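Local atomic coordinates of aromatic-amino-acid:2-oxoglutarate transaminase (Candida albicans, PDB entry 6HND), a protein that probably transfers amino groups between aromatic amino acids, and perhaps 2-aminoadipate, and 2-oxo acids, using pyridoxal 5'-phosphate as cofactor. Residues Leu400-Arg403 and Leu404-Tyr408; Gly391-Gly394 and Trp395-Trp398; Tyr514-Ser518 and Asn519-Phe523; Val449-Leu452 and Gln453-Leu457. All coordinates share one frame; numbering follows the deposited sequence.

Interaction 1. Residues Leu400-Arg403 and Leu404-Tyr408; sequences LKMR and LNYSY
Met402 and Tyr406, one turn apart on helix 392-418, lie side by side and point the same way, the Met402 methyl CE 4.1 Å from Tyr406 CE2. Tyr406 CG stands beside its own backbone N (chi1 -86°), which turns the ring back beside the Met402 side chain, and Met402 O sits at the ring edge, 3.2 Å from Tyr406 CD2. The same carbonyl oxygen takes Tyr406 N at 3.1 Å in a nearly straight bond (174°). This is the close-packed flank: Phe50 of the second subunit stacks on the Tyr406 ring and also packs on Met402. On another side of the helix Ser407 N bonds to Arg403 O at 2.7 Å, and the buried, extended Arg403 chain runs off the helix and gives its NE to Thr287.

The solvent side is looser. Lys401 and Leu404 are exposed there, and the bond from Asn405 N to Lys401 O, at 3.4 Å, is long and weak.

Across this turn, then, polar atoms are paired by the backbone, while the one side-chain pair, Met402 with Tyr406, is apolar, and the same two residues meet Phe50 of the second subunit.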
loop_
_atom_site.group_PDB
_atom_site.type_symbol
_atom_site.label_atom_id
_atom_site.label_comp_id
_atom_site.label_asym_id
_atom_site.label_seq_id
_atom_site.Cartn_x
_atom_site.Cartn_y
_atom_site.Cartn_z
ATOM N N LEU B 400 -8.843 20.210 17.460
ATOM C CA LEU B 400 -8.666 21.447 18.264
ATOM C C LEU B 400 -7.930 21.144 19.581
ATOM O O LEU B 400 -7.059 21.969 19.970
ATOM C CB LEU B 400 -10.020 22.118 18.484
ATOM C CG LEU B 400 -10.672 22.651 17.212
ATOM C CD1 LEU B 400 -11.987 23.322 17.543
ATOM C CD2 LEU B 400 -9.746 23.605 16.471
ATOM N N LYS B 401 -8.156 19.996 20.215
ATOM C CA LYS B 401 -7.373 19.604 21.423
ATOM C C LYS B 401 -5.895 19.473 21.046
ATOM O O LYS B 401 -5.033 19.992 21.799
ATOM C CB LYS B 401 -7.856 18.292 22.039
ATOM C CG LYS B 401 -9.225 18.329 22.698
ATOM C CD LYS B 401 -9.528 17.044 23.394
ATOM C CE LYS B 401 -10.821 17.078 24.179
ATOM N NZ LYS B 401 -11.976 17.322 23.292
ATOM N N MET B 402 -5.616 18.826 19.913
ATOM C CA MET B 402 -4.226 18.641 19.415
ATOM C C MET B 402 -3.618 20.010 19.104
ATOM O O MET B 402 -2.438 20.198 19.385
ATOM C CB MET B 402 -4.167 17.784 18.148
ATOM C CG MET B 402 -4.804 16.414 18.289
ATOM S SD MET B 402 -3.636 15.096 17.902
ATOM C CE MET B 402 -2.923 15.699 16.371
ATOM N N ARG B 403 -4.409 20.913 18.519
ATOM C CA ARG B 403 -3.998 22.303 18.185
ATOM C C ARG B 403 -3.374 22.983 19.410
ATOM O O ARG B 403 -2.255 23.588 19.262
ATOM C CB ARG B 403 -5.208 23.084 17.664
ATOM C CG ARG B 403 -4.912 24.538 17.373
ATOM C CD ARG B 403 -6.090 25.241 16.729
ATOM N NE ARG B 403 -5.816 26.662 16.712
ATOM C CZ ARG B 403 -5.940 27.480 17.769
ATOM N NH1 ARG B 403 -6.344 27.037 18.954
ATOM N NH2 ARG B 403 -5.648 28.757 17.617
ATOM N N LEU B 404 -4.058 22.878 20.559
ATOM C CA LEU B 404 -3.686 23.538 21.840
ATOM C C LEU B 404 -2.326 23.039 22.283
ATOM O O LEU B 404 -1.538 23.889 22.734
ATOM C CB LEU B 404 -4.703 23.235 22.939
ATOM C CG LEU B 404 -5.954 24.101 22.934
ATOM C CD1 LEU B 404 -6.796 23.788 24.165
ATOM C CD2 LEU B 404 -5.588 25.576 22.871
ATOM N N ASN B 405 -2.106 21.724 22.229
ATOM C CA ASN B 405 -0.797 21.105 22.590
ATOM C C ASN B 405 0.308 21.704 21.706
ATOM O O ASN B 405 1.336 22.179 22.243
ATOM C CB ASN B 405 -0.773 19.592 22.367
ATOM C CG ASN B 405 -0.866 18.786 23.640
ATOM O OD1 ASN B 405 0.156 18.363 24.186
ATOM N ND2 ASN B 405 -2.089 18.530 24.085
ATOM N N TYR B 406 0.107 21.626 20.386
ATOM C CA TYR B 406 1.056 22.083 19.347
ATOM C C TYR B 406 1.327 23.573 19.550
ATOM O O TYR B 406 2.507 23.971 19.466
ATOM C CB TYR B 406 0.530 21.732 17.950
ATOM C CG TYR B 406 0.906 20.342 17.501
ATOM C CD1 TYR B 406 2.175 20.068 17.035
ATOM C CD2 TYR B 406 0.016 19.283 17.569
ATOM C CE1 TYR B 406 2.546 18.792 16.641
ATOM C CE2 TYR B 406 0.366 18.002 17.169
ATOM C CZ TYR B 406 1.632 17.758 16.690
ATOM O OH TYR B 406 2.010 16.519 16.291
ATOM N N SER B 407 0.273 24.351 19.811
ATOM C CA SER B 407 0.370 25.804 20.060
ATOM C C SER B 407 1.283 26.034 21.261
ATOM O O SER B 407 2.188 26.881 21.148
ATOM C CB SER B 407 -0.966 26.448 20.263
ATOM O OG SER B 407 -0.812 27.817 20.651
ATOM N N TYR B 408 1.051 25.337 22.368
ATOM C CA TYR B 408 1.880 25.507 23.586
ATOM C C TYR B 408 3.316 25.091 23.233
ATOM O O TYR B 408 4.256 25.852 23.585
ATOM C CB TYR B 408 1.286 24.746 24.774
ATOM C CG TYR B 408 2.042 24.911 26.067
ATOM C CD1 TYR B 408 2.063 26.130 26.732
ATOM C CD2 TYR B 408 2.743 23.854 26.635
ATOM C CE1 TYR B 408 2.764 26.306 27.917
ATOM C CE2 TYR B 408 3.443 24.009 27.826
ATOM C CZ TYR B 408 3.455 25.241 28.466
ATOM O OH TYR B 408 4.127 25.420 29.637
#

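Interaction 2. Residues Gly391-Gly394 and Trp395-Trp398; sequences GVDG and WLEW
Val392 and Leu396 run side by side on the first turn of helix 392-418, with Val392 CG1 4.1 Å from Leu396 CD1. Along the backbone the bonds follow in order. Gly391, at the N-cap, gives its carbonyl to the first bond, Trp395 N to Gly391 O at 3.0 Å; its positive phi of 92° is a value that suits glycine. Leu396 N then meets Val392 O at 2.8 Å in a nearly straight bond (168°), Glu397 N meets Asp393 O at 2.9 Å, and Trp398 N meets Gly394 O at 3.1 Å, the last donor tilted from the carbonyl plane.

The Asp393 carboxylate is satisfied from outside this turn: OD1 forms a salt bridge with Arg149 NE, and OD2 is hydrogen-bonded too. That pairing probably steadies the negative charge, while Leu396 CD1 lies 3.9 Å from Asp393 OD1, a van der Waals neighbour that adds no bond. Asp393 OD2 and Glu397 OE2 stay 6.5 Å apart, so any repulsion between them should be modest.

Both tryptophans have CG anti to the backbone N, which sends their rings away from the first turn, and each meets Phe389 with inclined planes. Leu396 instead settles between two neighbours, against Phe146 and Arg149 of helix 137-151 and against Ile312 and Tyr315 of helix 312-319.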
loop_
_atom_site.group_PDB
_atom_site.type_symbol
_atom_site.label_atom_id
_atom_site.label_comp_id
_atom_site.label_asym_id
_atom_site.label_seq_id
_atom_site.Cartn_x
_atom_site.Cartn_y
_atom_site.Cartn_z
ATOM N N GLY B 391 -18.353 11.549 14.256
ATOM C CA GLY B 391 -18.237 12.075 12.885
ATOM C C GLY B 391 -17.424 13.359 12.831
ATOM O O GLY B 391 -16.490 13.523 13.628
ATOM N N VAL B 392 -17.780 14.243 11.911
ATOM C CA VAL B 392 -16.918 15.350 11.434
ATOM C C VAL B 392 -16.650 16.314 12.599
ATOM O O VAL B 392 -15.464 16.603 12.893
ATOM C CB VAL B 392 -17.577 16.020 10.212
ATOM C CG1 VAL B 392 -16.870 17.300 9.787
ATOM C CG2 VAL B 392 -17.671 15.044 9.039
ATOM N N ASP B 393 -17.698 16.829 13.236
ATOM C CA ASP B 393 -17.543 17.952 14.196
ATOM C C ASP B 393 -16.759 17.400 15.384
ATOM O O ASP B 393 -15.793 18.057 15.819
ATOM C CB ASP B 393 -18.884 18.646 14.509
ATOM C CG ASP B 393 -19.269 19.655 13.435
ATOM O OD1 ASP B 393 -18.715 19.574 12.320
ATOM O OD2 ASP B 393 -20.079 20.547 13.716
ATOM N N GLY B 394 -17.098 16.199 15.836
ATOM C CA GLY B 394 -16.408 15.565 16.974
ATOM C C GLY B 394 -14.935 15.353 16.673
ATOM O O GLY B 394 -14.115 15.510 17.582
ATOM N N TRP B 395 -14.606 15.028 15.423
ATOM C CA TRP B 395 -13.215 14.783 14.962
ATOM C C TRP B 395 -12.492 16.131 14.923
ATOM O O TRP B 395 -11.328 16.200 15.423
ATOM C CB TRP B 395 -13.212 14.030 13.625
ATOM C CG TRP B 395 -11.853 13.764 13.068
ATOM C CD1 TRP B 395 -11.377 14.191 11.867
ATOM C CD2 TRP B 395 -10.790 13.032 13.688
ATOM N NE1 TRP B 395 -10.091 13.776 11.698
ATOM C CE2 TRP B 395 -9.700 13.069 12.801
ATOM C CE3 TRP B 395 -10.642 12.344 14.896
ATOM C CZ2 TRP B 395 -8.482 12.442 13.086
ATOM C CZ3 TRP B 395 -9.435 11.731 15.185
ATOM C CH2 TRP B 395 -8.367 11.785 14.292
ATOM N N LEU B 396 -13.167 17.175 14.438
ATOM C CA LEU B 396 -12.659 18.574 14.518
ATOM C C LEU B 396 -12.349 18.940 15.984
ATOM O O LEU B 396 -11.308 19.562 16.223
ATOM C CB LEU B 396 -13.684 19.538 13.901
ATOM C CG LEU B 396 -13.718 19.563 12.369
ATOM C CD1 LEU B 396 -14.936 20.328 11.860
ATOM C CD2 LEU B 396 -12.426 20.160 11.792
ATOM N N GLU B 397 -13.210 18.569 16.934
ATOM C CA GLU B 397 -13.004 18.878 18.364
ATOM C C GLU B 397 -11.732 18.163 18.841
ATOM O O GLU B 397 -10.978 18.760 19.610
ATOM C CB GLU B 397 -14.214 18.487 19.214
ATOM C CG GLU B 397 -15.471 19.307 18.956
ATOM C CD GLU B 397 -15.454 20.772 19.373
ATOM O OE1 GLU B 397 -14.430 21.221 19.975
ATOM O OE2 GLU B 397 -16.460 21.471 19.077
ATOM N N TRP B 398 -11.473 16.937 18.393
ATOM C CA TRP B 398 -10.187 16.246 18.680
ATOM C C TRP B 398 -9.000 16.985 18.009
ATOM O O TRP B 398 -7.938 17.126 18.639
ATOM C CB TRP B 398 -10.262 14.772 18.272
ATOM C CG TRP B 398 -8.927 14.107 18.317
ATOM C CD1 TRP B 398 -8.041 13.987 17.287
ATOM C CD2 TRP B 398 -8.292 13.525 19.466
ATOM N NE1 TRP B 398 -6.904 13.365 17.715
ATOM C CE2 TRP B 398 -7.036 13.049 19.042
ATOM C CE3 TRP B 398 -8.683 13.307 20.788
ATOM C CZ2 TRP B 398 -6.157 12.398 19.902
ATOM C CZ3 TRP B 398 -7.823 12.645 21.630
ATOM C CH2 TRP B 398 -6.567 12.223 21.201
#

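Interaction 3. Residues Tyr514-Ser518 and Asn519-Phe523; sequences YEFFS and NGLEF
Phe516 and Leu521 close a Schellman motif at the C-terminal end of helix 499-518, where the chain turns out of the helix through Gly520 at positive phi (74°). Its two defining backbone bonds run from Leu521 N to Phe516 O, 2.8 Å, and from Gly520 N to Phe517 O, 2.9 Å, the latter donor lying well above the carbonyl plane. Asn519 N completes the last helical bond to Glu515 O.

Polar side chains tie the exit further. Asn519 ND2 donates to Glu522 O at 3.2 Å, nearly in its own amide plane, so the side chain bridges the turn. It also meets Glu515 OE1 at 2.8 Å, although the position of that oxygen is less certain; Glu515 OE2 is bonded to Tyr465 OH, and the less certain OE1 also pairs with Lys461. Ser518 OG returns to Tyr514 O, which thereby accepts both the hydroxyl and the amide N of Ser518.

The apolar contacts centre on Leu521. Its CA lies over one face of the Phe516 ring as a CH-pi contact, and Leu521 CD2 comes within 3.5 Å of Phe516 CE2. That same methyl, Leu521 CD2, sits over the centre of the Phe517 ring, 3.8 Å from its centroid and only 3° off the normal.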
loop_
_atom_site.group_PDB
_atom_site.type_symbol
_atom_site.label_atom_id
_atom_site.label_comp_id
_atom_site.label_asym_id
_atom_site.label_seq_id
_atom_site.Cartn_x
_atom_site.Cartn_y
_atom_site.Cartn_z
ATOM N N TYR B 514 25.961 29.427 19.916
ATOM C CA TYR B 514 26.735 30.420 20.701
ATOM C C TYR B 514 28.220 30.044 20.712
ATOM O O TYR B 514 29.047 30.902 20.359
ATOM C CB TYR B 514 26.262 30.528 22.150
ATOM C CG TYR B 514 26.986 31.637 22.873
ATOM C CD1 TYR B 514 26.663 32.957 22.612
ATOM C CD2 TYR B 514 28.037 31.382 23.745
ATOM C CE1 TYR B 514 27.341 33.998 23.220
ATOM C CE2 TYR B 514 28.728 32.417 24.364
ATOM C CZ TYR B 514 28.381 33.734 24.098
ATOM O OH TYR B 514 29.028 34.797 24.664
ATOM N N GLU B 515 28.552 28.812 21.105
ATOM C CA GLU B 515 29.967 28.379 21.170
ATOM C C GLU B 515 30.547 28.470 19.767
ATOM O O GLU B 515 31.682 28.949 19.623
ATOM C CB GLU B 515 30.139 26.970 21.733
ATOM C CG GLU B 515 31.559 26.697 22.241
ATOM C CD GLU B 515 32.000 25.236 22.174
ATOM O OE1 GLU B 515 32.914 24.917 21.352
ATOM O OE2 GLU B 515 31.423 24.406 22.923
ATOM N N PHE B 516 29.794 28.051 18.757
ATOM C CA PHE B 516 30.316 27.948 17.369
ATOM C C PHE B 516 30.710 29.352 16.901
ATOM O O PHE B 516 31.829 29.506 16.343
ATOM C CB PHE B 516 29.306 27.241 16.468
ATOM C CG PHE B 516 29.639 27.267 15.002
ATOM C CD1 PHE B 516 30.543 26.370 14.466
ATOM C CD2 PHE B 516 29.000 28.144 14.156
ATOM C CE1 PHE B 516 30.839 26.383 13.114
ATOM C CE2 PHE B 516 29.292 28.159 12.805
ATOM C CZ PHE B 516 30.217 27.285 12.285
ATOM N N PHE B 517 29.852 30.343 17.161
ATOM C CA PHE B 517 30.090 31.779 16.839
ATOM C C PHE B 517 31.258 32.347 17.670
ATOM O O PHE B 517 32.157 32.997 17.075
ATOM C CB PHE B 517 28.793 32.581 16.985
ATOM C CG PHE B 517 27.992 32.689 15.703
ATOM C CD1 PHE B 517 27.243 31.612 15.238
ATOM C CD2 PHE B 517 28.032 33.849 14.940
ATOM C CE1 PHE B 517 26.515 31.712 14.065
ATOM C CE2 PHE B 517 27.317 33.946 13.761
ATOM C CZ PHE B 517 26.556 32.876 13.330
ATOM N N SER B 518 31.287 32.080 18.980
ATOM C CA SER B 518 32.380 32.486 19.909
ATOM C C SER B 518 33.728 31.936 19.405
ATOM O O SER B 518 34.735 32.663 19.512
ATOM C CB SER B 518 32.105 32.040 21.324
ATOM O OG SER B 518 30.793 32.431 21.731
ATOM N N ASN B 519 33.728 30.721 18.841
ATOM C CA ASN B 519 34.928 30.037 18.293
ATOM C C ASN B 519 35.354 30.622 16.935
ATOM O O ASN B 519 36.330 30.090 16.377
ATOM C CB ASN B 519 34.695 28.532 18.136
ATOM C CG ASN B 519 34.463 27.822 19.449
ATOM O OD1 ASN B 519 34.591 28.416 20.514
ATOM N ND2 ASN B 519 34.091 26.556 19.378
ATOM N N GLY B 520 34.693 31.671 16.431
ATOM C CA GLY B 520 34.957 32.242 15.096
ATOM C C GLY B 520 34.417 31.372 13.959
ATOM O O GLY B 520 34.964 31.483 12.833
ATOM N N LEU B 521 33.367 30.577 14.225
ATOM C CA LEU B 521 32.652 29.694 13.248
ATOM C C LEU B 521 33.509 28.449 13.003
ATOM O O LEU B 521 33.856 28.165 11.826
ATOM C CB LEU B 521 32.340 30.438 11.941
ATOM C CG LEU B 521 31.589 31.756 12.098
ATOM C CD1 LEU B 521 31.727 32.599 10.833
ATOM C CD2 LEU B 521 30.129 31.505 12.435
ATOM N N GLU B 522 33.822 27.749 14.099
ATOM C CA GLU B 522 34.779 26.627 14.168
ATOM C C GLU B 522 34.266 25.697 15.249
ATOM O O GLU B 522 33.667 26.224 16.192
ATOM C CB GLU B 522 36.199 27.093 14.528
ATOM C CG GLU B 522 36.912 27.892 13.440
ATOM C CD GLU B 522 37.121 27.097 12.167
ATOM O OE1 GLU B 522 36.899 25.860 12.235
ATOM O OE2 GLU B 522 37.468 27.712 11.109
ATOM N N PHE B 523 34.462 24.380 15.089
ATOM C CA PHE B 523 34.067 23.370 16.105
ATOM C C PHE B 523 34.942 23.560 17.356
ATOM O O PHE B 523 34.387 23.559 18.479
ATOM C CB PHE B 523 34.157 21.962 15.517
ATOM C CG PHE B 523 33.662 20.885 16.437
ATOM C CD1 PHE B 523 34.484 20.375 17.429
ATOM C CD2 PHE B 523 32.374 20.390 16.318
ATOM C CE1 PHE B 523 34.045 19.361 18.261
ATOM C CE2 PHE B 523 31.931 19.381 17.157
ATOM C CZ PHE B 523 32.765 18.878 18.134
#

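Interaction 4. Residues Val449-Leu452 and Gln453-Leu457; sequences VDVL and QKMKL
Asp450 and Gln453 meet where the chain, extended at Val449 and still non-helical at Asp450 (psi 111°), winds into helix 451-465. From there the backbone bonds follow the usual i to i+4 course: Lys454 N to Asp450 O at 3.1 Å, Met455 N to Val451 O at 2.9 Å and Lys456 N to Leu452 O at 3.0 Å.

The side chain of Asp450 takes up a donor that the first turn leaves without a backbone acceptor. With CG anti to its backbone N (chi1 -173°), the carboxylate swings over the turn, and Gln453 N reaches Asp450 OD1 at 3.1 Å in a fairly straight bond (165°), though from above the carboxylate plane. The Gln453 chain crosses it at about a right angle, its CB 3.4 Å from Asp450 OD1. A negative charge here would probably interact favourably with the helix dipole.

Apolar contacts flank the cap. Val451 CG1 lies 4.0 Å from Met455 CG, the two side chains running alongside each other. Val449 CG2 touches Lys454 CG at 4.0 Å, and the bent lysine chain then leads NZ away to Leu521 O.

The carboxylate bond is that of a classic aspartate N-cap, and the Val449-Lys454 contact joins the positions of a hydrophobic staple, here with the aliphatic part of a lysine as one half.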
loop_
_atom_site.group_PDB
_atom_site.type_symbol
_atom_site.label_atom_id
_atom_site.label_comp_id
_atom_site.label_asym_id
_atom_site.label_seq_id
_atom_site.Cartn_x
_atom_site.Cartn_y
_atom_site.Cartn_z
ATOM N N VAL B 449 30.959 33.933 4.034
ATOM C CA VAL B 449 31.440 32.571 4.428
ATOM C C VAL B 449 30.712 31.555 3.541
ATOM O O VAL B 449 29.621 31.879 3.037
ATOM C CB VAL B 449 31.301 32.247 5.930
ATOM C CG1 VAL B 449 32.027 33.258 6.789
ATOM C CG2 VAL B 449 29.860 32.116 6.381
ATOM N N ASP B 450 31.370 30.424 3.283
ATOM C CA ASP B 450 30.818 29.244 2.579
ATOM C C ASP B 450 29.657 28.700 3.431
ATOM O O ASP B 450 29.912 28.207 4.553
ATOM C CB ASP B 450 31.942 28.229 2.338
ATOM C CG ASP B 450 31.544 27.045 1.463
ATOM O OD1 ASP B 450 30.398 26.553 1.608
ATOM O OD2 ASP B 450 32.398 26.607 0.655
ATOM N N VAL B 451 28.425 28.826 2.936
ATOM C CA VAL B 451 27.182 28.457 3.688
ATOM C C VAL B 451 27.172 26.953 4.008
ATOM O O VAL B 451 27.042 26.609 5.202
ATOM C CB VAL B 451 25.897 28.857 2.933
ATOM C CG1 VAL B 451 24.671 28.246 3.590
ATOM C CG2 VAL B 451 25.747 30.371 2.850
ATOM N N LEU B 452 27.243 26.103 2.982
ATOM C CA LEU B 452 27.241 24.621 3.127
ATOM C C LEU B 452 28.356 24.186 4.085
ATOM O O LEU B 452 28.078 23.397 5.005
ATOM C CB LEU B 452 27.436 23.974 1.756
ATOM C CG LEU B 452 26.292 24.180 0.769
ATOM C CD1 LEU B 452 26.535 23.369 -0.499
ATOM C CD2 LEU B 452 24.964 23.802 1.401
ATOM N N GLN B 453 29.567 24.689 3.887
ATOM C CA GLN B 453 30.733 24.255 4.683
ATOM C C GLN B 453 30.499 24.601 6.162
ATOM O O GLN B 453 30.716 23.724 7.007
ATOM C CB GLN B 453 32.003 24.891 4.125
ATOM C CG GLN B 453 33.258 24.450 4.859
ATOM C CD GLN B 453 34.388 25.439 4.704
ATOM O OE1 GLN B 453 34.308 26.595 5.148
ATOM N NE2 GLN B 453 35.459 24.972 4.070
ATOM N N LYS B 454 30.074 25.826 6.488
ATOM C CA LYS B 454 29.923 26.261 7.909
ATOM C C LYS B 454 28.695 25.599 8.532
ATOM O O LYS B 454 28.709 25.309 9.757
ATOM C CB LYS B 454 29.798 27.782 8.032
ATOM C CG LYS B 454 31.059 28.571 7.705
ATOM C CD LYS B 454 32.298 28.002 8.369
ATOM C CE LYS B 454 33.426 29.004 8.450
ATOM N NZ LYS B 454 34.605 28.404 9.101
ATOM N N MET B 455 27.642 25.412 7.743
ATOM C CA MET B 455 26.406 24.771 8.257
ATOM C C MET B 455 26.731 23.314 8.617
ATOM O O MET B 455 26.257 22.877 9.669
ATOM C CB MET B 455 25.250 24.870 7.248
ATOM C CG MET B 455 24.657 26.290 7.134
ATOM S SD MET B 455 23.901 26.913 8.681
ATOM C CE MET B 455 22.572 25.726 8.872
ATOM N N LYS B 456 27.566 22.617 7.835
ATOM C CA LYS B 456 27.968 21.202 8.131
ATOM C C LYS B 456 28.806 21.162 9.413
ATOM O O LYS B 456 28.561 20.299 10.250
ATOM C CB LYS B 456 28.731 20.552 6.975
ATOM C CG LYS B 456 27.880 20.189 5.775
ATOM C CD LYS B 456 28.686 20.008 4.496
ATOM C CE LYS B 456 27.802 19.803 3.278
ATOM N NZ LYS B 456 28.593 19.832 2.024
ATOM N N LEU B 457 29.731 22.101 9.563
ATOM C CA LEU B 457 30.604 22.216 10.752
ATOM C C LEU B 457 29.726 22.481 11.980
ATOM O O LEU B 457 29.931 21.807 13.003
ATOM C CB LEU B 457 31.609 23.345 10.497
ATOM C CG LEU B 457 32.930 23.227 11.252
ATOM C CD1 LEU B 457 33.588 21.885 10.978
ATOM C CD2 LEU B 457 33.858 24.374 10.897
#

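How the interactions relate
Interactions 1 and 2 are successive parts of helix 392-418, their centres 14 Å apart; Phe50 of the second subunit packs on both, touching Trp398 and Tyr406. They are also the nearer pair to the cofactor: the side chain of Tyr406 is about 10 Å from a bound pyridoxal phosphate and that of Trp395 about 12 Å. Interactions 3 and 4, away from the annotated sites, form a second pair, with centres 12 Å apart. There the start of helix 451-465 meets the exit of helix 499-518: Lys454 NZ lies 2.8 Å from Leu521 O, probably hydrogen-bonded, and Phe516 CZ packs 3.5 Å from Lys454 O. Between interactions 1 and 3 the nearest atoms are about 22 Å apart.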